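Side-chain contacts in TRAS1 ORF2p (Bombyx mori, PDB 1WDU), which supplies the endonuclease of a telomere-specific non-LTR retrotransposon through the N-terminal domain studied, which probably cuts the DNA into which the element inserts: residues I105-I110 and K138-K143; W115-V120 and E214-L219; R148-G153 and M237-R242; T160-K165 and Q173-L178. The protein carries 1 engineered substitution. All blocks are in the same frame, centred on the assembly; numbering follows the deposited sequence.

Interaction 1. Residues I105-I110 and K138-K143; sequences IVVVGI and KRVERK
Ile105 and Val140 meet tip to tip: the end of the isoleucine, CD1, comes within 3.5 Å of the Val140 methyl CG2. The same methyl faces Val107, whose CG2 lies 3.9 Å from Val140 CG2, so one branch of the valine fits against two strand residues that stand two positions apart and point the same way. Ile105 reaches it because CG1 lies between the backbone N and the carbonyl carbon (chi1 78°) and the chain then runs out extended, carrying CD1 toward the helix. The second Val140 methyl, CG1, turns to Phe151 in strand 149-154. The CA atoms of Val107 and Val140 are 8.1 Å apart, where helix 131-142 packs on the sheet. Backbone hydrogen bonds pair Val106 with Ser121 and Val108 with Leu119 of strand 116-123. On the helix, the charged ends are engaged elsewhere: Lys138 forms a salt bridge with Glu180 and Arg139 bonds to the Gln99 carbonyl. Only methyl groups touch across this buried interface between sheet and outer helix, which implies that it rests on van der Waals fit and exclusion of water, without a directional bond.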
loop_
_atom_site.group_PDB
_atom_site.type_symbol
_atom_site.label_atom_id
_atom_site.label_comp_id
_atom_site.label_asym_id
_atom_site.label_seq_id
_atom_site.Cartn_x
_atom_site.Cartn_y
_atom_site.Cartn_z
ATOM N N ILE A 105 -0.730 8.592 5.832
ATOM C CA ILE A 105 -1.400 7.304 5.760
ATOM C C ILE A 105 -2.912 7.451 5.740
ATOM O O ILE A 105 -3.476 8.414 6.290
ATOM C CB ILE A 105 -1.037 6.349 6.943
ATOM C CG1 ILE A 105 -1.798 6.757 8.201
ATOM C CG2 ILE A 105 0.476 6.333 7.196
ATOM C CD1 ILE A 105 -1.713 5.717 9.303
ATOM N N VAL A 106 -3.558 6.502 5.070
ATOM C CA VAL A 106 -5.005 6.475 4.999
ATOM C C VAL A 106 -5.378 5.034 5.356
ATOM O O VAL A 106 -4.810 4.064 4.833
ATOM C CB VAL A 106 -5.532 6.906 3.590
ATOM C CG1 VAL A 106 -5.107 5.913 2.522
ATOM C CG2 VAL A 106 -7.058 7.062 3.634
ATOM N N VAL A 107 -6.298 4.909 6.303
ATOM C CA VAL A 107 -6.723 3.613 6.789
ATOM C C VAL A 107 -8.193 3.398 6.463
ATOM O O VAL A 107 -9.049 4.255 6.742
ATOM C CB VAL A 107 -6.514 3.514 8.324
ATOM C CG1 VAL A 107 -6.835 2.105 8.811
ATOM C CG2 VAL A 107 -5.077 3.912 8.682
ATOM N N VAL A 108 -8.479 2.241 5.879
ATOM C CA VAL A 108 -9.840 1.907 5.498
ATOM C C VAL A 108 -10.132 0.433 5.697
ATOM O O VAL A 108 -9.327 -0.418 5.314
ATOM C CB VAL A 108 -10.085 2.280 4.020
ATOM C CG1 VAL A 108 -11.060 1.318 3.384
ATOM C CG2 VAL A 108 -10.602 3.708 3.935
ATOM N N GLY A 109 -11.285 0.138 6.298
ATOM C CA GLY A 109 -11.676 -1.244 6.501
ATOM C C GLY A 109 -12.600 -1.714 5.384
ATOM O O GLY A 109 -13.354 -0.917 4.822
ATOM N N ILE A 110 -12.504 -2.995 5.030
ATOM C CA ILE A 110 -13.366 -3.602 4.016
ATOM C C ILE A 110 -13.984 -4.818 4.695
ATOM O O ILE A 110 -13.329 -5.507 5.486
ATOM C CB ILE A 110 -12.604 -4.067 2.745
ATOM C CG1 ILE A 110 -11.415 -4.952 3.125
ATOM C CG2 ILE A 110 -12.172 -2.856 1.912
ATOM C CD1 ILE A 110 -10.638 -5.445 1.913
ATOM N N LYS A 138 2.322 2.100 14.628
ATOM C CA LYS A 138 2.009 1.540 15.940
ATOM C C LYS A 138 0.585 1.908 16.346
ATOM O O LYS A 138 -0.200 1.044 16.723
ATOM C CB LYS A 138 2.996 2.060 16.993
ATOM C CG LYS A 138 4.447 1.670 16.731
ATOM C CD LYS A 138 5.347 1.948 17.937
ATOM C CE LYS A 138 6.765 1.417 17.700
ATOM N NZ LYS A 138 7.691 1.639 18.857
ATOM N N ARG A 139 0.264 3.196 16.257
ATOM C CA ARG A 139 -1.060 3.697 16.609
ATOM C C ARG A 139 -2.155 2.931 15.871
ATOM O O ARG A 139 -3.179 2.574 16.465
ATOM C CB ARG A 139 -1.151 5.192 16.288
ATOM C CG ARG A 139 -2.465 5.860 16.689
ATOM C CD ARG A 139 -2.262 7.361 16.895
ATOM N NE ARG A 139 -3.474 8.041 17.345
ATOM C CZ ARG A 139 -4.451 8.454 16.540
ATOM N NH1 ARG A 139 -4.364 8.262 15.229
ATOM N NH2 ARG A 139 -5.518 9.061 17.047
ATOM N N VAL A 140 -1.936 2.671 14.581
ATOM C CA VAL A 140 -2.916 1.936 13.780
ATOM C C VAL A 140 -3.026 0.501 14.279
ATOM O O VAL A 140 -4.118 -0.027 14.424
ATOM C CB VAL A 140 -2.531 1.911 12.265
ATOM C CG1 VAL A 140 -3.440 0.963 11.512
ATOM C CG2 VAL A 140 -2.643 3.306 11.666
ATOM N N GLU A 141 -1.885 -0.121 14.555
ATOM C CA GLU A 141 -1.852 -1.503 15.018
ATOM C C GLU A 141 -2.556 -1.732 16.367
ATOM O O GLU A 141 -3.359 -2.658 16.501
ATOM C CB GLU A 141 -0.394 -1.973 15.089
ATOM C CG GLU A 141 -0.175 -3.469 14.852
ATOM C CD GLU A 141 -0.410 -4.315 16.088
ATOM O OE1 GLU A 141 -0.303 -5.557 15.985
ATOM O OE2 GLU A 141 -0.694 -3.742 17.163
ATOM N N ARG A 142 -2.273 -0.890 17.359
ATOM C CA ARG A 142 -2.883 -1.067 18.677
ATOM C C ARG A 142 -4.348 -0.645 18.729
ATOM O O ARG A 142 -5.187 -1.357 19.269
ATOM C CB ARG A 142 -2.098 -0.299 19.753
ATOM C CG ARG A 142 -2.314 1.209 19.764
ATOM C CD ARG A 142 -1.689 1.843 21.004
ATOM N NE ARG A 142 -2.559 2.861 21.596
ATOM C CZ ARG A 142 -2.823 4.045 21.051
ATOM N NH1 ARG A 142 -2.281 4.384 19.891
ATOM N NH2 ARG A 142 -3.654 4.885 21.658
ATOM N N LYS A 143 -4.643 0.513 18.156
ATOM C CA LYS A 143 -5.991 1.050 18.149
ATOM C C LYS A 143 -6.864 0.371 17.099
ATOM O O LYS A 143 -7.979 0.812 16.836
ATOM C CB LYS A 143 -5.921 2.559 17.884
ATOM C CG LYS A 143 -7.227 3.306 18.033
ATOM C CD LYS A 143 -6.982 4.806 18.040
ATOM C CE LYS A 143 -8.258 5.570 18.363
ATOM N NZ LYS A 143 -8.017 7.032 18.507
#

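Interaction 2. Residues W115-V120 and E214-L219; sequences WEITLV and EDMLDL
Ile117 and Met216 meet at a slant, methyl against methyl, with Ile117 CD1 3.4 Å from Met216 CE and the sulfur somewhat farther off. The methionine does not aim straight at the strand from its CA. Its chain bends at both chi2 (-49°) and chi3 (-63°), and this double turn swings the terminal methyl round to the isoleucine. Ile117 itself is extended along CG1 to CD1, and that methyl has a second neighbour within its own segment: it sits over the centre of the Trp115 ring, 3.8 Å above the plane. CD1 is therefore placed between the face of an indole and a thioether methyl, which limits its freedom on two sides. Leu219 supplies a looser third contact. Its CD2 approaches the indole obliquely, 4.3 Å from Trp115 CD1. The polar edge of the indole is satisfied away from this apolar cluster, since Trp115 NE1 donates to the carbonyl oxygen of Arg242, and Tyr20 packs edge-to-face with the same ring; together these probably restrict how the indole turns. The short 3-10 turn 214-216 is anchored by Asp215, whose OD2 bonds to the backbone N of Arg148 and to Thr213 OG1. In the fold, residues 214-219 form the connection from strand 204-212 to strand 220-225, and so pass from one sheet of the sandwich to the other. Ile150 of strand 149-154 touches both Ile117 and Met216, Ile110 of strand 105-111 lies beside Trp115 and Ile117, and Ile241 of strand 237-241 reaches both of these from the facing sheet.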
loop_
_atom_site.group_PDB
_atom_site.type_symbol
_atom_site.label_atom_id
_atom_site.label_comp_id
_atom_site.label_asym_id
_atom_site.label_seq_id
_atom_site.Cartn_x
_atom_site.Cartn_y
_atom_site.Cartn_z
ATOM N N TRP A 115 -14.874 -12.086 5.975
ATOM C CA TRP A 115 -14.008 -11.398 6.926
ATOM C C TRP A 115 -14.123 -9.881 6.910
ATOM O O TRP A 115 -14.916 -9.310 6.169
ATOM C CB TRP A 115 -12.544 -11.782 6.663
ATOM C CG TRP A 115 -12.154 -11.873 5.196
ATOM C CD1 TRP A 115 -11.608 -12.957 4.569
ATOM C CD2 TRP A 115 -12.260 -10.844 4.192
ATOM N NE1 TRP A 115 -11.366 -12.673 3.246
ATOM C CE2 TRP A 115 -11.757 -11.384 2.987
ATOM C CE3 TRP A 115 -12.729 -9.521 4.195
ATOM C CZ2 TRP A 115 -11.711 -10.648 1.792
ATOM C CZ3 TRP A 115 -12.681 -8.787 3.006
ATOM C CH2 TRP A 115 -12.175 -9.356 1.822
ATOM N N GLU A 116 -13.322 -9.239 7.754
ATOM C CA GLU A 116 -13.268 -7.785 7.830
ATOM C C GLU A 116 -11.785 -7.445 7.919
ATOM O O GLU A 116 -11.109 -7.839 8.870
ATOM C CB GLU A 116 -14.001 -7.262 9.061
ATOM C CG GLU A 116 -14.265 -5.762 8.992
ATOM C CD GLU A 116 -15.129 -5.262 10.133
ATOM O OE1 GLU A 116 -16.091 -5.975 10.497
ATOM O OE2 GLU A 116 -14.857 -4.156 10.655
ATOM N N ILE A 117 -11.287 -6.716 6.923
ATOM C CA ILE A 117 -9.877 -6.359 6.865
ATOM C C ILE A 117 -9.591 -4.856 6.889
ATOM O O ILE A 117 -10.196 -4.082 6.148
ATOM C CB ILE A 117 -9.238 -6.975 5.592
ATOM C CG1 ILE A 117 -9.370 -8.498 5.643
ATOM C CG2 ILE A 117 -7.775 -6.559 5.469
ATOM C CD1 ILE A 117 -8.786 -9.207 4.454
ATOM N N THR A 118 -8.664 -4.453 7.754
ATOM C CA THR A 118 -8.267 -3.057 7.854
ATOM C C THR A 118 -7.109 -2.877 6.867
ATOM O O THR A 118 -6.080 -3.555 6.964
ATOM C CB THR A 118 -7.790 -2.716 9.280
ATOM O OG1 THR A 118 -8.832 -3.021 10.214
ATOM C CG2 THR A 118 -7.438 -1.230 9.395
ATOM N N LEU A 119 -7.289 -1.979 5.906
ATOM C CA LEU A 119 -6.277 -1.724 4.881
ATOM C C LEU A 119 -5.603 -0.385 5.081
ATOM O O LEU A 119 -6.218 0.573 5.528
ATOM C CB LEU A 119 -6.909 -1.708 3.489
ATOM C CG LEU A 119 -7.531 -2.973 2.921
ATOM C CD1 LEU A 119 -8.351 -2.604 1.693
ATOM C CD2 LEU A 119 -6.432 -3.975 2.579
ATOM N N VAL A 120 -4.329 -0.305 4.742
ATOM C CA VAL A 120 -3.672 0.973 4.877
ATOM C C VAL A 120 -2.703 1.237 3.742
ATOM O O VAL A 120 -1.960 0.353 3.323
ATOM C CB VAL A 120 -2.978 1.108 6.271
ATOM C CG1 VAL A 120 -2.595 -0.239 6.782
ATOM C CG2 VAL A 120 -1.767 2.038 6.181
ATOM N N GLU A 214 0.106 -11.617 11.159
ATOM C CA GLU A 214 0.318 -13.048 10.914
ATOM C C GLU A 214 -0.896 -13.755 10.307
ATOM O O GLU A 214 -0.767 -14.495 9.330
ATOM C CB GLU A 214 0.725 -13.737 12.227
ATOM C CG GLU A 214 0.888 -15.258 12.160
ATOM C CD GLU A 214 2.097 -15.695 11.350
ATOM O OE1 GLU A 214 3.211 -15.197 11.627
ATOM O OE2 GLU A 214 1.937 -16.544 10.444
ATOM N N ASP A 215 -2.069 -13.515 10.883
ATOM C CA ASP A 215 -3.310 -14.136 10.425
ATOM C C ASP A 215 -3.646 -13.899 8.952
ATOM O O ASP A 215 -4.430 -14.639 8.372
ATOM C CB ASP A 215 -4.481 -13.664 11.300
ATOM C CG ASP A 215 -4.907 -12.227 10.996
ATOM O OD1 ASP A 215 -5.718 -12.025 10.064
ATOM O OD2 ASP A 215 -4.431 -11.302 11.685
ATOM N N MET A 216 -3.059 -12.873 8.342
ATOM C CA MET A 216 -3.341 -12.587 6.939
ATOM C C MET A 216 -2.631 -13.549 6.009
ATOM O O MET A 216 -3.112 -13.826 4.908
ATOM C CB MET A 216 -2.986 -11.142 6.598
ATOM C CG MET A 216 -3.984 -10.151 7.170
ATOM S SD MET A 216 -5.682 -10.646 6.781
ATOM C CE MET A 216 -5.649 -10.540 4.974
ATOM N N LEU A 217 -1.478 -14.047 6.436
ATOM C CA LEU A 217 -0.776 -15.037 5.631
ATOM C C LEU A 217 -1.782 -16.187 5.627
ATOM O O LEU A 217 -2.367 -16.484 6.667
ATOM C CB LEU A 217 0.520 -15.463 6.324
ATOM C CG LEU A 217 1.770 -14.600 6.144
ATOM C CD1 LEU A 217 1.447 -13.144 6.341
ATOM C CD2 LEU A 217 2.831 -15.049 7.137
ATOM N N ASP A 218 -1.991 -16.807 4.469
ATOM C CA ASP A 218 -2.951 -17.911 4.288
ATOM C C ASP A 218 -4.175 -17.379 3.553
ATOM O O ASP A 218 -5.004 -18.147 3.059
ATOM C CB ASP A 218 -3.414 -18.526 5.622
ATOM C CG ASP A 218 -2.405 -19.501 6.206
ATOM O OD1 ASP A 218 -2.744 -20.170 7.207
ATOM O OD2 ASP A 218 -1.280 -19.600 5.669
ATOM N N LEU A 219 -4.284 -16.053 3.509
ATOM C CA LEU A 219 -5.379 -15.379 2.821
ATOM C C LEU A 219 -4.811 -14.546 1.677
ATOM O O LEU A 219 -5.560 -13.975 0.886
ATOM C CB LEU A 219 -6.128 -14.458 3.787
ATOM C CG LEU A 219 -7.265 -15.022 4.644
ATOM C CD1 LEU A 219 -6.877 -16.361 5.249
ATOM C CD2 LEU A 219 -7.602 -14.012 5.727
#

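Interaction 3. Residues R148-G153 and M237-R242; sequences RLIFGG and MVFNIR
Ile150 and Ile241 face each other with their CA atoms 10.2 Å apart, on two segments that run in opposite directions with no hydrogen bond joining them. That separation is the signature of facing layers: strand 149-154 belongs to one mixed sheet and strand 237-241 to the other, and the two sheets form the middle of the four-layered alpha/beta sandwich, a fold that matches the DNase I-like family. Ile150 bridges the gap with both of its branches. The longer one, through CG1, lies anti to the carbonyl carbon (chi1 -58°) and is extended, which sends CD1 straight across to the opposite sheet. The shorter branch, CG2, stands 4.1 Å from Phe239 CZ and meets that ring obliquely; the two side chains slide past each other in opposite directions. Val22 of strand 20-26 packs on Phe239 from its own sheet. Ile117 of the neighbouring strand touches both Ile150 and Ile241, while Met216 and Ile220 add to the apolar surround of Ile150. Phe151, next along, points away from strand 237-241 and stacks on Phe211, so this strand serves both faces of its sheet. Where the two isoleucines reach each other tip to tip, their terminal methyls, Ile150 CD1 and Ile241 CD1, are 3.6 Å apart.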
loop_
_atom_site.group_PDB
_atom_site.type_symbol
_atom_site.label_atom_id
_atom_site.label_comp_id
_atom_site.label_asym_id
_atom_site.label_seq_id
_atom_site.Cartn_x
_atom_site.Cartn_y
_atom_site.Cartn_z
ATOM N N ARG A 148 -6.033 -9.026 11.077
ATOM C CA ARG A 148 -6.666 -8.470 9.889
ATOM C C ARG A 148 -6.073 -7.135 9.429
ATOM O O ARG A 148 -6.806 -6.221 9.067
ATOM C CB ARG A 148 -8.160 -8.290 10.163
ATOM C CG ARG A 148 -8.851 -9.547 10.645
ATOM C CD ARG A 148 -8.872 -10.591 9.552
ATOM N NE ARG A 148 -9.195 -11.912 10.078
ATOM C CZ ARG A 148 -9.304 -13.000 9.328
ATOM N NH1 ARG A 148 -9.118 -12.916 8.018
ATOM N NH2 ARG A 148 -9.591 -14.169 9.884
ATOM N N LEU A 149 -4.753 -7.016 9.450
ATOM C CA LEU A 149 -4.116 -5.787 9.011
ATOM C C LEU A 149 -3.250 -6.017 7.776
ATOM O O LEU A 149 -2.534 -7.012 7.698
ATOM C CB LEU A 149 -3.238 -5.198 10.127
ATOM C CG LEU A 149 -3.856 -4.791 11.473
ATOM C CD1 LEU A 149 -2.801 -4.045 12.291
ATOM C CD2 LEU A 149 -5.069 -3.901 11.266
ATOM N N ILE A 150 -3.337 -5.102 6.814
ATOM C CA ILE A 150 -2.522 -5.151 5.594
ATOM C C ILE A 150 -2.054 -3.725 5.301
ATOM O O ILE A 150 -2.870 -2.805 5.206
ATOM C CB ILE A 150 -3.305 -5.637 4.344
ATOM C CG1 ILE A 150 -3.902 -7.028 4.574
ATOM C CG2 ILE A 150 -2.360 -5.699 3.146
ATOM C CD1 ILE A 150 -4.739 -7.535 3.386
ATOM N N PHE A 151 -0.742 -3.551 5.163
ATOM C CA PHE A 151 -0.158 -2.244 4.887
ATOM C C PHE A 151 0.550 -2.303 3.562
ATOM O O PHE A 151 1.194 -3.297 3.242
ATOM C CB PHE A 151 0.909 -1.849 5.917
ATOM C CG PHE A 151 0.393 -1.635 7.307
ATOM C CD1 PHE A 151 0.026 -2.715 8.104
ATOM C CD2 PHE A 151 0.331 -0.345 7.842
ATOM C CE1 PHE A 151 -0.392 -2.515 9.424
ATOM C CE2 PHE A 151 -0.088 -0.134 9.154
ATOM C CZ PHE A 151 -0.449 -1.226 9.948
ATOM N N GLY A 152 0.461 -1.216 2.809
ATOM C CA GLY A 152 1.136 -1.159 1.529
ATOM C C GLY A 152 1.508 0.273 1.205
ATOM O O GLY A 152 0.696 1.192 1.377
ATOM N N GLY A 153 2.738 0.470 0.752
ATOM C CA GLY A 153 3.163 1.801 0.395
ATOM C C GLY A 153 4.632 1.918 0.050
ATOM O O GLY A 153 5.333 0.922 -0.135
ATOM N N MET A 237 2.530 -3.103 -8.154
ATOM C CA MET A 237 2.576 -4.427 -7.555
ATOM C C MET A 237 1.161 -4.969 -7.462
ATOM O O MET A 237 0.185 -4.210 -7.551
ATOM C CB MET A 237 3.221 -4.361 -6.174
ATOM C CG MET A 237 4.717 -4.167 -6.253
ATOM S SD MET A 237 5.412 -3.304 -4.833
ATOM C CE MET A 237 5.023 -1.592 -5.277
ATOM N N VAL A 238 1.054 -6.282 -7.294
ATOM C CA VAL A 238 -0.242 -6.924 -7.230
ATOM C C VAL A 238 -0.230 -8.162 -6.338
ATOM O O VAL A 238 0.785 -8.847 -6.219
ATOM C CB VAL A 238 -0.713 -7.338 -8.673
ATOM C CG1 VAL A 238 -0.400 -6.230 -9.664
ATOM C CG2 VAL A 238 -0.017 -8.609 -9.125
ATOM N N PHE A 239 -1.363 -8.437 -5.702
ATOM C CA PHE A 239 -1.507 -9.609 -4.853
ATOM C C PHE A 239 -2.990 -9.878 -4.619
ATOM O O PHE A 239 -3.823 -9.025 -4.895
ATOM C CB PHE A 239 -0.749 -9.440 -3.519
ATOM C CG PHE A 239 -1.298 -8.375 -2.619
ATOM C CD1 PHE A 239 -0.829 -7.062 -2.699
ATOM C CD2 PHE A 239 -2.275 -8.685 -1.668
ATOM C CE1 PHE A 239 -1.327 -6.072 -1.842
ATOM C CE2 PHE A 239 -2.785 -7.698 -0.807
ATOM C CZ PHE A 239 -2.310 -6.393 -0.894
ATOM N N ASN A 240 -3.318 -11.064 -4.112
ATOM C CA ASN A 240 -4.716 -11.431 -3.889
ATOM C C ASN A 240 -5.086 -11.719 -2.444
ATOM O O ASN A 240 -4.244 -12.118 -1.637
ATOM C CB ASN A 240 -5.068 -12.681 -4.700
ATOM C CG ASN A 240 -4.548 -12.628 -6.115
ATOM O OD1 ASN A 240 -5.026 -11.846 -6.940
ATOM N ND2 ASN A 240 -3.550 -13.460 -6.407
ATOM N N ILE A 241 -6.362 -11.518 -2.136
ATOM C CA ILE A 241 -6.909 -11.814 -0.817
ATOM C C ILE A 241 -8.031 -12.823 -1.072
ATOM O O ILE A 241 -9.025 -12.499 -1.730
ATOM C CB ILE A 241 -7.508 -10.575 -0.135
ATOM C CG1 ILE A 241 -6.443 -9.487 0.014
ATOM C CG2 ILE A 241 -8.047 -10.964 1.236
ATOM C CD1 ILE A 241 -6.955 -8.212 0.653
ATOM N N ARG A 242 -7.853 -14.044 -0.572
ATOM C CA ARG A 242 -8.829 -15.118 -0.757
ATOM C C ARG A 242 -9.510 -15.540 0.540
ATOM O O ARG A 242 -10.030 -14.704 1.282
ATOM C CB ARG A 242 -8.144 -16.337 -1.381
ATOM C CG ARG A 242 -7.619 -16.114 -2.789
ATOM C CD ARG A 242 -6.736 -17.272 -3.214
ATOM N NE ARG A 242 -6.110 -17.059 -4.516
ATOM C CZ ARG A 242 -6.769 -17.027 -5.669
ATOM N NH1 ARG A 242 -8.085 -17.194 -5.687
ATOM N NH2 ARG A 242 -6.111 -16.840 -6.807
#

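Interaction 4. Residues T160-K165 and Q173-L178; sequences TWWGSK and QLMGTL. Engineered in segment 160-165: Ser164 (natural residue Cys).
Trp161 receives the terminal methyl of Met175 over one face, a CH-pi contact: Met175 CE lies 3.6 Å from the centroid of the five-membered ring, 20° off its normal. The two side chains cross at about a right angle. The methionine sulfur makes Met-aromatic contacts with both indoles, each oblique. It is 4.5 Å from the centroid of the five-membered ring of Trp161, and on the other tryptophan the nearest pair is Met175 SD to Trp162 CZ3, 3.7 Å. Bends at chi2 (-52°) and chi3 (-74°) fold the chain back to bring sulfur and methyl to these rings. An alanine here would remove both, and would probably leave the Trp161 face without its methyl and the indole freer to turn. In the fold, residues 160-165 belong to the loop that leads from strand 149-154 of the central sheet to helix 169-181 of an outer layer, so the tryptophans fold this loop back onto the helix it introduces. Purely apolar contact comes from Leu174, whose CD2 lies 3.7 Å from Trp162 CH2; Ile185 packs against both tryptophans and Met175. No hydrogen bond crosses the contact; within the helix, Thr177 OG1 donates to the Gln173 carbonyl oxygen over 3.1 Å, tilted 33° from the carbonyl plane, while Thr177 N reaches the same oxygen from the opposite face.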
loop_
_atom_site.group_PDB
_atom_site.type_symbol
_atom_site.label_atom_id
_atom_site.label_comp_id
_atom_site.label_asym_id
_atom_site.label_seq_id
_atom_site.Cartn_x
_atom_site.Cartn_y
_atom_site.Cartn_z
ATOM N N THR A 160 17.123 -5.876 2.822
ATOM C CA THR A 160 17.185 -7.116 2.070
ATOM C C THR A 160 15.975 -7.978 2.397
ATOM O O THR A 160 15.669 -8.914 1.668
ATOM C CB THR A 160 18.495 -7.904 2.361
ATOM O OG1 THR A 160 18.619 -8.151 3.767
ATOM C CG2 THR A 160 19.695 -7.112 1.887
ATOM N N TRP A 161 15.285 -7.668 3.491
ATOM C CA TRP A 161 14.096 -8.439 3.848
ATOM C C TRP A 161 12.980 -8.252 2.814
ATOM O O TRP A 161 12.054 -9.052 2.747
ATOM C CB TRP A 161 13.597 -8.068 5.243
ATOM C CG TRP A 161 14.434 -8.666 6.312
ATOM C CD1 TRP A 161 15.360 -8.027 7.094
ATOM C CD2 TRP A 161 14.465 -10.045 6.695
ATOM N NE1 TRP A 161 15.962 -8.926 7.937
ATOM C CE2 TRP A 161 15.432 -10.172 7.713
ATOM C CE3 TRP A 161 13.770 -11.188 6.273
ATOM C CZ2 TRP A 161 15.723 -11.400 8.319
ATOM C CZ3 TRP A 161 14.058 -12.410 6.875
ATOM C CH2 TRP A 161 15.028 -12.504 7.888
ATOM N N TRP A 162 13.061 -7.178 2.030
ATOM C CA TRP A 162 12.092 -6.954 0.969
ATOM C C TRP A 162 12.824 -6.755 -0.369
ATOM O O TRP A 162 12.413 -5.966 -1.220
ATOM C CB TRP A 162 11.117 -5.795 1.294
ATOM C CG TRP A 162 11.703 -4.455 1.636
ATOM C CD1 TRP A 162 12.187 -3.516 0.766
ATOM C CD2 TRP A 162 11.806 -3.877 2.950
ATOM N NE1 TRP A 162 12.577 -2.382 1.458
ATOM C CE2 TRP A 162 12.354 -2.583 2.798
ATOM C CE3 TRP A 162 11.484 -4.329 4.237
ATOM C CZ2 TRP A 162 12.587 -1.735 3.889
ATOM C CZ3 TRP A 162 11.719 -3.484 5.324
ATOM C CH2 TRP A 162 12.264 -2.202 5.138
ATOM N N GLY A 163 13.924 -7.500 -0.521
ATOM C CA GLY A 163 14.711 -7.508 -1.748
ATOM C C GLY A 163 15.624 -6.363 -2.129
ATOM O O GLY A 163 16.170 -6.363 -3.235
ATOM N N SER A 164 15.809 -5.399 -1.234
ATOM C CA SER A 164 16.667 -4.255 -1.517
ATOM C C SER A 164 18.136 -4.668 -1.636
ATOM O O SER A 164 18.532 -5.737 -1.163
ATOM C CB SER A 164 16.509 -3.204 -0.417
ATOM O OG SER A 164 15.159 -2.795 -0.304
ATOM N N LYS A 165 18.935 -3.819 -2.276
ATOM C CA LYS A 165 20.358 -4.093 -2.457
ATOM C C LYS A 165 21.060 -4.254 -1.114
ATOM O O LYS A 165 22.005 -5.027 -0.990
ATOM C CB LYS A 165 21.025 -2.953 -3.231
ATOM C CG LYS A 165 22.534 -3.122 -3.426
ATOM C CD LYS A 165 23.134 -1.923 -4.164
ATOM C CE LYS A 165 24.601 -2.144 -4.539
ATOM N NZ LYS A 165 25.508 -2.307 -3.359
ATOM N N GLN A 173 15.020 0.553 11.038
ATOM C CA GLN A 173 13.995 1.084 11.944
ATOM C C GLN A 173 12.634 0.489 11.606
ATOM O O GLN A 173 11.885 0.091 12.504
ATOM C CB GLN A 173 13.919 2.615 11.870
ATOM C CG GLN A 173 15.106 3.330 12.531
ATOM C CD GLN A 173 14.790 4.768 12.929
ATOM O OE1 GLN A 173 13.889 5.017 13.738
ATOM N NE2 GLN A 173 15.534 5.722 12.361
ATOM N N LEU A 174 12.312 0.426 10.313
ATOM C CA LEU A 174 11.030 -0.148 9.882
ATOM C C LEU A 174 10.960 -1.624 10.282
ATOM O O LEU A 174 9.960 -2.071 10.832
ATOM C CB LEU A 174 10.852 -0.005 8.360
ATOM C CG LEU A 174 9.571 -0.588 7.742
ATOM C CD1 LEU A 174 8.356 -0.123 8.524
ATOM C CD2 LEU A 174 9.456 -0.161 6.279
ATOM N N MET A 175 12.023 -2.380 10.009
ATOM C CA MET A 175 12.051 -3.797 10.377
ATOM C C MET A 175 11.868 -3.963 11.885
ATOM O O MET A 175 11.163 -4.868 12.339
ATOM C CB MET A 175 13.379 -4.446 9.962
ATOM C CG MET A 175 13.442 -4.926 8.511
ATOM S SD MET A 175 12.047 -6.008 8.061
ATOM C CE MET A 175 12.486 -7.544 8.904
ATOM N N GLY A 176 12.515 -3.090 12.657
ATOM C CA GLY A 176 12.412 -3.157 14.105
ATOM C C GLY A 176 10.968 -2.984 14.525
ATOM O O GLY A 176 10.451 -3.722 15.368
ATOM N N THR A 177 10.312 -1.995 13.926
ATOM C CA THR A 177 8.913 -1.735 14.217
ATOM C C THR A 177 8.077 -2.944 13.804
ATOM O O THR A 177 7.193 -3.377 14.544
ATOM C CB THR A 177 8.439 -0.475 13.474
ATOM O OG1 THR A 177 9.182 0.651 13.956
ATOM C CG2 THR A 177 6.958 -0.233 13.697
ATOM N N LEU A 178 8.351 -3.502 12.629
ATOM C CA LEU A 178 7.590 -4.670 12.195
ATOM C C LEU A 178 7.712 -5.785 13.224
ATOM O O LEU A 178 6.718 -6.417 13.584
ATOM C CB LEU A 178 8.081 -5.166 10.839
ATOM C CG LEU A 178 7.421 -4.558 9.599
ATOM C CD1 LEU A 178 7.176 -3.065 9.782
ATOM C CD2 LEU A 178 8.314 -4.839 8.396
#

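From the N terminus, 105-110 and 115-120 come first as neighbouring strands of one sheet. Interaction 1 closes its loop at 138-143, laying the helix on that sheet, but only after interaction 2 has opened, so the two cross. Next, 148-153 opens interaction 3, and within it interaction 4 opens and closes at short range, joining the 160-165 loop to helix 169-181; it is nested inside both interactions 2 and 3. Interaction 2 closes at 214-219, in the link between the two sheets, and crosses interaction 3, which closes last at 237-242. Interactions 2 and 3, with centres about 8 Å apart, share the interior between the sheets, whereas interactions 1 and 4 secure helices outside it.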